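Local coordinates for alcohol dehydrogenase (Thermus thermophilus, PDB 2EIH), which binds zinc through four cysteines and probably works as a nicotinamide-dependent oxidoreductase interconverting alcohols and carbonyl compounds, at residues Y110-L113 against G114-R117; I147-T150 against F151-W155; P224-V227 against R228-T231; E249-I252 against K253-N257. One frame throughout, in Å; residues are numbered along the deposited sequence.

Interaction 1: Y110-L113 against G114-R117; sequences YQIL and GEHR
Q111 and H116 cross at about a right angle, with the Q111 amide and the imidazole turned 59° from one another. Q111 CG meets the ring at H116 CD2, 3.3 Å away, while Q111 OE1 comes within 3.2 Å of H116 CB. That same OE1 accepts from water 1, which also donates to I112 O and accepts the R117 amide (R117 N to the water oxygen 2.9 Å). E115 reaches back over I112. Its chain is extended, with CG anti to N (chi1 -175°), and this carries OE2 to I112 N at 3.2 Å, in a bond met nearly along the C-O axis with an N-H...O angle of 163°. The backbone here makes a type II beta turn, closed by E115 N to I112 O at 2.8 Å. L113 and G114 occupy its corners, and a CB on G114 would run into L113 O. The turn leaves strand 111-112, which pairs with strand 84-91 in the GroES-like domain, and Q111 is about 8 Å, side chain to side chain, from the zinc ligand C107. L113 packs on I87 and L91, while G114 O is hydrogen-bonded to H59.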
loop_
_atom_site.group_PDB
_atom_site.type_symbol
_atom_site.label_atom_id
_atom_site.label_comp_id
_atom_site.label_asym_id
_atom_site.label_seq_id
_atom_site.Cartn_x
_atom_site.Cartn_y
_atom_site.Cartn_z
ATOM N N TYR A 110 6.997 18.073 17.193
ATOM C CA TYR A 110 5.580 18.275 16.954
ATOM C C TYR A 110 4.870 18.880 18.144
ATOM O O TYR A 110 5.084 18.470 19.285
ATOM C CB TYR A 110 4.911 16.953 16.602
ATOM C CG TYR A 110 3.471 17.099 16.179
ATOM C CD1 TYR A 110 2.462 16.398 16.834
ATOM C CD2 TYR A 110 3.125 17.907 15.100
ATOM C CE1 TYR A 110 1.139 16.490 16.427
ATOM C CE2 TYR A 110 1.811 18.013 14.674
ATOM C CZ TYR A 110 0.815 17.296 15.339
ATOM O OH TYR A 110 -0.491 17.358 14.898
ATOM N N GLN A 111 4.012 19.854 17.868
ATOM C CA GLN A 111 3.261 20.518 18.916
ATOM C C GLN A 111 1.886 20.956 18.453
ATOM O O GLN A 111 1.713 21.497 17.354
ATOM C CB GLN A 111 4.020 21.733 19.403
ATOM C CG GLN A 111 4.893 21.455 20.575
ATOM C CD GLN A 111 5.604 22.702 21.032
ATOM O OE1 GLN A 111 5.020 23.794 21.033
ATOM N NE2 GLN A 111 6.867 22.556 21.435
ATOM N N ILE A 112 0.903 20.723 19.304
ATOM C CA ILE A 112 -0.450 21.118 18.976
ATOM C C ILE A 112 -0.669 22.504 19.566
ATOM O O ILE A 112 -0.342 22.745 20.728
ATOM C CB ILE A 112 -1.471 20.140 19.573
ATOM C CG1 ILE A 112 -1.043 18.696 19.268
ATOM C CG2 ILE A 112 -2.842 20.412 18.989
ATOM C CD1 ILE A 112 -1.967 17.642 19.835
ATOM N N LEU A 113 -1.191 23.422 18.755
ATOM C CA LEU A 113 -1.459 24.780 19.215
ATOM C C LEU A 113 -2.190 24.723 20.558
ATOM O O LEU A 113 -3.108 23.921 20.743
ATOM C CB LEU A 113 -2.317 25.526 18.184
ATOM C CG LEU A 113 -2.726 26.966 18.505
ATOM C CD1 LEU A 113 -1.489 27.799 18.736
ATOM C CD2 LEU A 113 -3.549 27.544 17.372
ATOM N N GLY A 114 -1.763 25.559 21.500
ATOM C CA GLY A 114 -2.395 25.591 22.812
ATOM C C GLY A 114 -1.853 24.581 23.814
ATOM O O GLY A 114 -2.153 24.638 25.008
ATOM N N GLU A 115 -1.047 23.650 23.327
ATOM C CA GLU A 115 -0.471 22.637 24.194
ATOM C C GLU A 115 0.802 23.148 24.867
ATOM O O GLU A 115 1.078 22.826 26.022
ATOM C CB GLU A 115 -0.157 21.381 23.390
ATOM C CG GLU A 115 0.335 20.222 24.226
ATOM C CD GLU A 115 0.835 19.079 23.380
ATOM O OE1 GLU A 115 1.224 18.045 23.961
ATOM O OE2 GLU A 115 0.851 19.214 22.136
ATOM N N HIS A 116 1.571 23.954 24.144
ATOM C CA HIS A 116 2.813 24.493 24.679
ATOM C C HIS A 116 2.927 25.980 24.425
ATOM O O HIS A 116 3.599 26.697 25.168
ATOM C CB HIS A 116 3.998 23.773 24.050
ATOM C CG HIS A 116 4.079 22.329 24.421
ATOM N ND1 HIS A 116 4.357 21.909 25.704
ATOM C CD2 HIS A 116 3.873 21.203 23.694
ATOM C CE1 HIS A 116 4.320 20.588 25.752
ATOM N NE2 HIS A 116 4.028 20.137 24.546
ATOM N N ARG A 117 2.266 26.432 23.365
ATOM C CA ARG A 117 2.263 27.835 22.979
ATOM C C ARG A 117 0.841 28.375 23.100
ATOM O O ARG A 117 -0.113 27.615 22.992
ATOM C CB ARG A 117 2.750 27.982 21.539
ATOM C CG ARG A 117 2.967 29.427 21.154
ATOM C CD ARG A 117 3.482 29.570 19.735
ATOM N NE ARG A 117 2.458 29.277 18.731
ATOM C CZ ARG A 117 1.359 30.000 18.530
ATOM N NH1 ARG A 117 0.499 29.641 17.589
ATOM N NH2 ARG A 117 1.117 31.080 19.259
HETATM O O HOH W 1 2.004 24.459 21.197
#

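Interaction 2: I147-T150 against F151-W155; sequences IPLT and FLTAW
I147 and F151 meet one turn apart at the start of helix 148-161, a buried helix between strand 84-91 and two helices of the Rossmann domain, 180-189 and 297-306. The backbone bonds run from residue i+4 to residue i: F151 N reaches I147 O at 2.9 Å, L152 N reaches P148 O at 2.8 Å, and A154 N reaches T150 O, each bond close to linear at the carbonyl. The T153 amide completes the series on L149 O at 3.2 Å. Among polar side chains, T153 turns its hydroxyl beside its own N (chi1 -62°), which brings OG1 within 3.0 Å of the same L149 O. Apolar contact is made where I147 CG2 lies 3.5 Å from F151 CD1. L152 CG, by contrast, rests against a carbonyl oxygen, 3.3 Å from P148 O. Around the helix, F151 packs on A182 and I300, L149 and P148 lie on P89, and W155 touches R165 of the second subunit, placing this helix near a subunit interface. The F151 ring presents its edge to I147 O, which lies in the ring plane 3.2 Å from F151 CD1.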
loop_
_atom_site.group_PDB
_atom_site.type_symbol
_atom_site.label_atom_id
_atom_site.label_comp_id
_atom_site.label_asym_id
_atom_site.label_seq_id
_atom_site.Cartn_x
_atom_site.Cartn_y
_atom_site.Cartn_z
ATOM N N ILE A 147 -14.353 21.894 13.304
ATOM C CA ILE A 147 -13.830 20.889 12.393
ATOM C C ILE A 147 -12.425 20.273 12.533
ATOM O O ILE A 147 -12.300 19.078 12.853
ATOM C CB ILE A 147 -13.953 21.374 10.929
ATOM C CG1 ILE A 147 -15.402 21.653 10.602
ATOM C CG2 ILE A 147 -13.376 20.314 9.969
ATOM C CD1 ILE A 147 -15.606 22.379 9.294
ATOM N N PRO A 148 -11.360 21.076 12.311
ATOM C CA PRO A 148 -9.961 20.649 12.364
ATOM C C PRO A 148 -9.545 19.472 13.254
ATOM O O PRO A 148 -9.429 18.334 12.778
ATOM C CB PRO A 148 -9.234 21.941 12.682
ATOM C CG PRO A 148 -10.072 22.960 12.006
ATOM C CD PRO A 148 -11.445 22.542 12.445
ATOM N N LEU A 149 -9.287 19.746 14.527
ATOM C CA LEU A 149 -8.829 18.722 15.465
ATOM C C LEU A 149 -9.560 17.371 15.357
ATOM O O LEU A 149 -8.918 16.344 15.104
ATOM C CB LEU A 149 -8.917 19.268 16.904
ATOM C CG LEU A 149 -8.135 18.703 18.116
ATOM C CD1 LEU A 149 -8.354 17.201 18.226
ATOM C CD2 LEU A 149 -6.659 19.025 18.006
ATOM N N THR A 150 -10.880 17.334 15.541
ATOM C CA THR A 150 -11.560 16.041 15.463
ATOM C C THR A 150 -11.612 15.442 14.072
ATOM O O THR A 150 -11.418 14.242 13.917
ATOM C CB THR A 150 -13.010 16.079 16.031
ATOM O OG1 THR A 150 -13.718 17.206 15.503
ATOM C CG2 THR A 150 -12.997 16.128 17.547
ATOM N N PHE A 151 -11.878 16.250 13.052
ATOM C CA PHE A 151 -11.909 15.663 11.721
ATOM C C PHE A 151 -10.566 15.075 11.293
ATOM O O PHE A 151 -10.528 14.026 10.659
ATOM C CB PHE A 151 -12.456 16.648 10.688
ATOM C CG PHE A 151 -13.947 16.669 10.654
ATOM C CD1 PHE A 151 -14.657 17.426 11.569
ATOM C CD2 PHE A 151 -14.644 15.809 9.810
ATOM C CE1 PHE A 151 -16.043 17.319 11.663
ATOM C CE2 PHE A 151 -16.028 15.689 9.891
ATOM C CZ PHE A 151 -16.725 16.453 10.831
ATOM N N LEU A 152 -9.465 15.714 11.664
ATOM C CA LEU A 152 -8.160 15.181 11.298
ATOM C C LEU A 152 -7.866 13.872 12.007
ATOM O O LEU A 152 -7.307 12.956 11.418
ATOM C CB LEU A 152 -7.062 16.192 11.623
ATOM C CG LEU A 152 -7.020 17.387 10.676
ATOM C CD1 LEU A 152 -6.289 18.543 11.336
ATOM C CD2 LEU A 152 -6.331 16.978 9.381
ATOM N N THR A 153 -8.246 13.791 13.277
ATOM C CA THR A 153 -8.009 12.598 14.067
ATOM C C THR A 153 -8.871 11.447 13.563
ATOM O O THR A 153 -8.402 10.320 13.445
ATOM C CB THR A 153 -8.315 12.864 15.548
ATOM O OG1 THR A 153 -7.436 13.882 16.031
ATOM C CG2 THR A 153 -8.139 11.602 16.374
ATOM N N ALA A 154 -10.129 11.739 13.261
ATOM C CA ALA A 154 -11.045 10.726 12.765
ATOM C C ALA A 154 -10.612 10.250 11.380
ATOM O O ALA A 154 -10.794 9.086 11.025
ATOM C CB ALA A 154 -12.458 11.293 12.696
ATOM N N TRP A 155 -10.041 11.154 10.597
ATOM C CA TRP A 155 -9.626 10.812 9.247
ATOM C C TRP A 155 -8.441 9.851 9.216
ATOM O O TRP A 155 -8.443 8.889 8.447
ATOM C CB TRP A 155 -9.311 12.088 8.467
ATOM C CG TRP A 155 -8.914 11.830 7.046
ATOM C CD1 TRP A 155 -7.732 11.314 6.605
ATOM C CD2 TRP A 155 -9.695 12.104 5.877
ATOM N NE1 TRP A 155 -7.723 11.265 5.236
ATOM C CE2 TRP A 155 -8.914 11.750 4.760
ATOM C CE3 TRP A 155 -10.973 12.638 5.664
ATOM C CZ2 TRP A 155 -9.371 11.889 3.443
ATOM C CZ3 TRP A 155 -11.431 12.780 4.364
ATOM C CH2 TRP A 155 -10.624 12.415 3.263
#

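Interaction 3: P224-V227 against R228-T231; sequences PKEV and RRLT
R228, R229 and L230 give their amide hydrogens to the carbonyls of P224, K225 and E226, the i to i+4 ladder that runs out the end of helix 223-230, with the donors tilted 20 to 30° from the carbonyl planes. This helix belongs to the Rossmann fold: it carries the chain from the outermost strand 214-217 across the sheet to strand 236-241. V227 faces inward onto V216 and L171, and L230 packs on V216 and E214. On the exposed side, E226 and R229 run alongside each other in the same direction and form an i to i+3 salt bridge. E226 bends at chi2 (-58°), which swings its carboxylate along the helix to R229. R229 NE stands 2.9 Å from E226 OE2, which it meets on the syn side and nearly in the guanidinium plane. A second, weak bond joins R229 NE to E226 OE1 at 3.2 Å, so this one N-H is shared by both oxygens while the two flat groups remain 30° apart. With an alanine here, the R229 guanidinium would probably lose its carboxylate mate and be set free to turn into solvent. R228 takes another course: its chain folds at chi2 and chi3, and CG lies 3.1 Å from P224 O. As the helix ends, L230 O accepts a hydrogen bond from R193 NH2 and the T231 hydroxyl receives a weak bond from the G235 amide. T231 OG1 in turn donates to V227 O at 3.0 Å.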
loop_
_atom_site.group_PDB
_atom_site.type_symbol
_atom_site.label_atom_id
_atom_site.label_comp_id
_atom_site.label_asym_id
_atom_site.label_seq_id
_atom_site.Cartn_x
_atom_site.Cartn_y
_atom_site.Cartn_z
ATOM N N PRO A 224 -21.962 -6.326 22.970
ATOM C CA PRO A 224 -21.069 -6.831 21.924
ATOM C C PRO A 224 -21.797 -7.858 21.063
ATOM O O PRO A 224 -21.528 -7.989 19.873
ATOM C CB PRO A 224 -19.926 -7.456 22.723
ATOM C CG PRO A 224 -19.897 -6.626 23.970
ATOM C CD PRO A 224 -21.358 -6.516 24.301
ATOM N N LYS A 225 -22.730 -8.571 21.686
ATOM C CA LYS A 225 -23.511 -9.601 21.018
ATOM C C LYS A 225 -24.437 -9.012 19.975
ATOM O O LYS A 225 -24.744 -9.657 18.970
ATOM C CB LYS A 225 -24.328 -10.383 22.043
ATOM C CG LYS A 225 -23.477 -11.202 23.002
ATOM C CD LYS A 225 -24.315 -11.833 24.105
ATOM C CE LYS A 225 -23.490 -12.810 24.934
ATOM N NZ LYS A 225 -22.976 -13.954 24.115
ATOM N N GLU A 226 -24.893 -7.788 20.211
ATOM C CA GLU A 226 -25.775 -7.144 19.254
ATOM C C GLU A 226 -25.005 -6.735 18.006
ATOM O O GLU A 226 -25.516 -6.836 16.888
ATOM C CB GLU A 226 -26.472 -5.935 19.884
ATOM C CG GLU A 226 -27.837 -6.283 20.434
ATOM C CD GLU A 226 -28.749 -6.865 19.363
ATOM O OE1 GLU A 226 -29.127 -6.122 18.432
ATOM O OE2 GLU A 226 -29.073 -8.069 19.438
ATOM N N VAL A 227 -23.772 -6.283 18.192
ATOM C CA VAL A 227 -22.961 -5.884 17.055
ATOM C C VAL A 227 -22.726 -7.122 16.194
ATOM O O VAL A 227 -22.841 -7.066 14.975
ATOM C CB VAL A 227 -21.617 -5.279 17.515
ATOM C CG1 VAL A 227 -20.806 -4.822 16.318
ATOM C CG2 VAL A 227 -21.877 -4.104 18.446
ATOM N N ARG A 228 -22.414 -8.244 16.830
ATOM C CA ARG A 228 -22.189 -9.483 16.100
ATOM C C ARG A 228 -23.456 -9.845 15.326
ATOM O O ARG A 228 -23.407 -10.146 14.132
ATOM C CB ARG A 228 -21.851 -10.615 17.071
ATOM C CG ARG A 228 -20.713 -10.313 18.034
ATOM C CD ARG A 228 -19.353 -10.426 17.373
ATOM N NE ARG A 228 -19.066 -11.794 16.952
ATOM C CZ ARG A 228 -17.859 -12.227 16.598
ATOM N NH1 ARG A 228 -17.689 -13.490 16.228
ATOM N NH2 ARG A 228 -16.816 -11.404 16.627
ATOM N N ARG A 229 -24.594 -9.810 16.015
ATOM C CA ARG A 229 -25.888 -10.133 15.406
ATOM C C ARG A 229 -26.198 -9.202 14.235
ATOM O O ARG A 229 -26.811 -9.610 13.247
ATOM C CB ARG A 229 -27.003 -10.014 16.456
ATOM C CG ARG A 229 -28.368 -10.532 16.007
ATOM C CD ARG A 229 -29.464 -10.154 17.004
ATOM N NE ARG A 229 -29.955 -8.791 16.790
ATOM C CZ ARG A 229 -30.591 -8.403 15.689
ATOM N NH1 ARG A 229 -30.815 -9.275 14.706
ATOM N NH2 ARG A 229 -31.001 -7.148 15.563
ATOM N N LEU A 230 -25.761 -7.953 14.363
ATOM C CA LEU A 230 -25.982 -6.934 13.350
ATOM C C LEU A 230 -25.047 -7.000 12.141
ATOM O O LEU A 230 -25.258 -6.279 11.163
ATOM C CB LEU A 230 -25.905 -5.551 13.997
ATOM C CG LEU A 230 -27.222 -4.777 14.164
ATOM C CD1 LEU A 230 -28.396 -5.733 14.285
ATOM C CD2 LEU A 230 -27.133 -3.869 15.386
ATOM N N THR A 231 -24.028 -7.858 12.196
ATOM C CA THR A 231 -23.092 -8.008 11.082
ATOM C C THR A 231 -22.961 -9.465 10.646
ATOM O O THR A 231 -21.850 -9.980 10.499
ATOM C CB THR A 231 -21.681 -7.502 11.444
ATOM O OG1 THR A 231 -21.241 -8.120 12.662
ATOM C CG2 THR A 231 -21.680 -5.993 11.592
#

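Interaction 4: E249-I252 against K253-N257; sequences EGVI and KATAN
V251 and T255 cross obliquely where helix 248-254 gives way to strand 255-256. T255 holds its hydroxyl beside its own N and anti to the carbonyl carbon (chi1 -53°), which directs OG1 back to V251 O at 2.7 Å. OG1 approaches from 51° above the carbonyl plane and also lies 3.9 Å from V251 CG1. V251 itself faces the Rossmann sheet, on V239 and D241, and T255 touches V239 too. The amide nitrogens of A254 and T255 also lie 2.8 Å from V251 O, in weak, strongly bent bonds, while the firmer A254 N bond goes to G250 O at 2.9 Å. K253 folds at three successive torsions, chi2 to chi4, and brings CE back to 3.7 Å from E249 O and 4.3 Å from E249 CG. Its NZ stays 4.7 Å from E249 OE1, where the opposite charges may still attract, though the two atoms are not in contact. I252 is buried against L284, H278 and V279. A valine in place of T255 would probably leave V251 O dependent on two weak amide bonds, with the hydroxyl's reach back to the last turn gone. A254, at the helix end, and A256, in the strand, both bond to A236. Because one short hydroxyl bond and two weak amide bonds meet at V251 O, the end of the helix can probably be satisfied locally even as the backbone opens into the strand.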
loop_
_atom_site.group_PDB
_atom_site.type_symbol
_atom_site.label_atom_id
_atom_site.label_comp_id
_atom_site.label_asym_id
_atom_site.label_seq_id
_atom_site.Cartn_x
_atom_site.Cartn_y
_atom_site.Cartn_z
ATOM N N GLU A 249 -12.874 -4.572 26.223
ATOM C CA GLU A 249 -13.080 -6.005 26.219
ATOM C C GLU A 249 -14.291 -6.312 25.347
ATOM O O GLU A 249 -14.330 -7.324 24.643
ATOM C CB GLU A 249 -13.323 -6.495 27.637
ATOM C CG GLU A 249 -13.408 -7.996 27.758
ATOM C CD GLU A 249 -13.840 -8.423 29.140
ATOM O OE1 GLU A 249 -15.006 -8.140 29.502
ATOM O OE2 GLU A 249 -13.015 -9.030 29.858
ATOM N N GLY A 250 -15.281 -5.425 25.402
ATOM C CA GLY A 250 -16.487 -5.599 24.614
ATOM C C GLY A 250 -16.216 -5.350 23.146
ATOM O O GLY A 250 -16.789 -6.007 22.274
ATOM N N VAL A 251 -15.336 -4.390 22.872
ATOM C CA VAL A 251 -14.970 -4.052 21.503
ATOM C C VAL A 251 -14.265 -5.244 20.880
ATOM O O VAL A 251 -14.639 -5.705 19.802
ATOM C CB VAL A 251 -14.018 -2.850 21.466
ATOM C CG1 VAL A 251 -13.598 -2.569 20.035
ATOM C CG2 VAL A 251 -14.694 -1.636 22.071
ATOM N N ILE A 252 -13.242 -5.741 21.571
ATOM C CA ILE A 252 -12.482 -6.886 21.092
ATOM C C ILE A 252 -13.404 -8.058 20.792
ATOM O O ILE A 252 -13.175 -8.827 19.857
ATOM C CB ILE A 252 -11.452 -7.327 22.126
ATOM C CG1 ILE A 252 -10.382 -6.250 22.262
ATOM C CG2 ILE A 252 -10.836 -8.657 21.710
ATOM C CD1 ILE A 252 -9.268 -6.624 23.215
ATOM N N LYS A 253 -14.457 -8.169 21.591
ATOM C CA LYS A 253 -15.429 -9.233 21.437
ATOM C C LYS A 253 -16.284 -8.972 20.191
ATOM O O LYS A 253 -16.673 -9.901 19.468
ATOM C CB LYS A 253 -16.321 -9.292 22.682
ATOM C CG LYS A 253 -16.729 -10.698 23.126
ATOM C CD LYS A 253 -15.613 -11.405 23.902
ATOM C CE LYS A 253 -15.434 -10.818 25.302
ATOM N NZ LYS A 253 -16.667 -10.965 26.135
ATOM N N ALA A 254 -16.559 -7.698 19.936
ATOM C CA ALA A 254 -17.380 -7.294 18.800
ATOM C C ALA A 254 -16.613 -7.216 17.489
ATOM O O ALA A 254 -17.203 -7.070 16.419
ATOM C CB ALA A 254 -18.026 -5.947 19.092
ATOM N N THR A 255 -15.296 -7.323 17.573
ATOM C CA THR A 255 -14.464 -7.235 16.387
ATOM C C THR A 255 -14.376 -8.567 15.651
ATOM O O THR A 255 -14.106 -9.608 16.248
ATOM C CB THR A 255 -13.056 -6.751 16.762
ATOM O OG1 THR A 255 -13.169 -5.534 17.507
ATOM C CG2 THR A 255 -12.230 -6.498 15.516
ATOM N N ALA A 256 -14.610 -8.529 14.346
ATOM C CA ALA A 256 -14.548 -9.734 13.535
ATOM C C ALA A 256 -13.102 -10.184 13.408
ATOM O O ALA A 256 -12.181 -9.462 13.784
ATOM C CB ALA A 256 -15.136 -9.475 12.158
ATOM N N ASN A 257 -12.906 -11.387 12.883
ATOM C CA ASN A 257 -11.565 -11.918 12.712
ATOM C C ASN A 257 -10.764 -11.037 11.748
ATOM O O ASN A 257 -11.305 -10.494 10.779
ATOM C CB ASN A 257 -11.644 -13.354 12.191
ATOM C CG ASN A 257 -12.282 -14.308 13.196
ATOM O OD1 ASN A 257 -12.661 -15.422 12.848
ATOM N ND2 ASN A 257 -12.391 -13.876 14.447
#

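Overall arrangement
Interaction 2 is the core contact: its centre lies about 5 Å from the centre of the chain, and its links are mainly backbone hydrogen bonds, with I147 against F151 as the apolar pair. Interaction 1 touches it through I112 and L149, yet is partly buried and built on a turn, with a carboxylate, a water and an amide doing the work. Interactions 3 and 4 lie on the far side of the chain from interaction 1, at the end of the Rossmann domain, in two helices that meet: R228 comes close to K253 O and T255 O, and P224 CB to G250 O. Both end their helices with a threonine hydroxyl bonded to a carbonyl four residues back, but only interaction 3 carries a salt bridge.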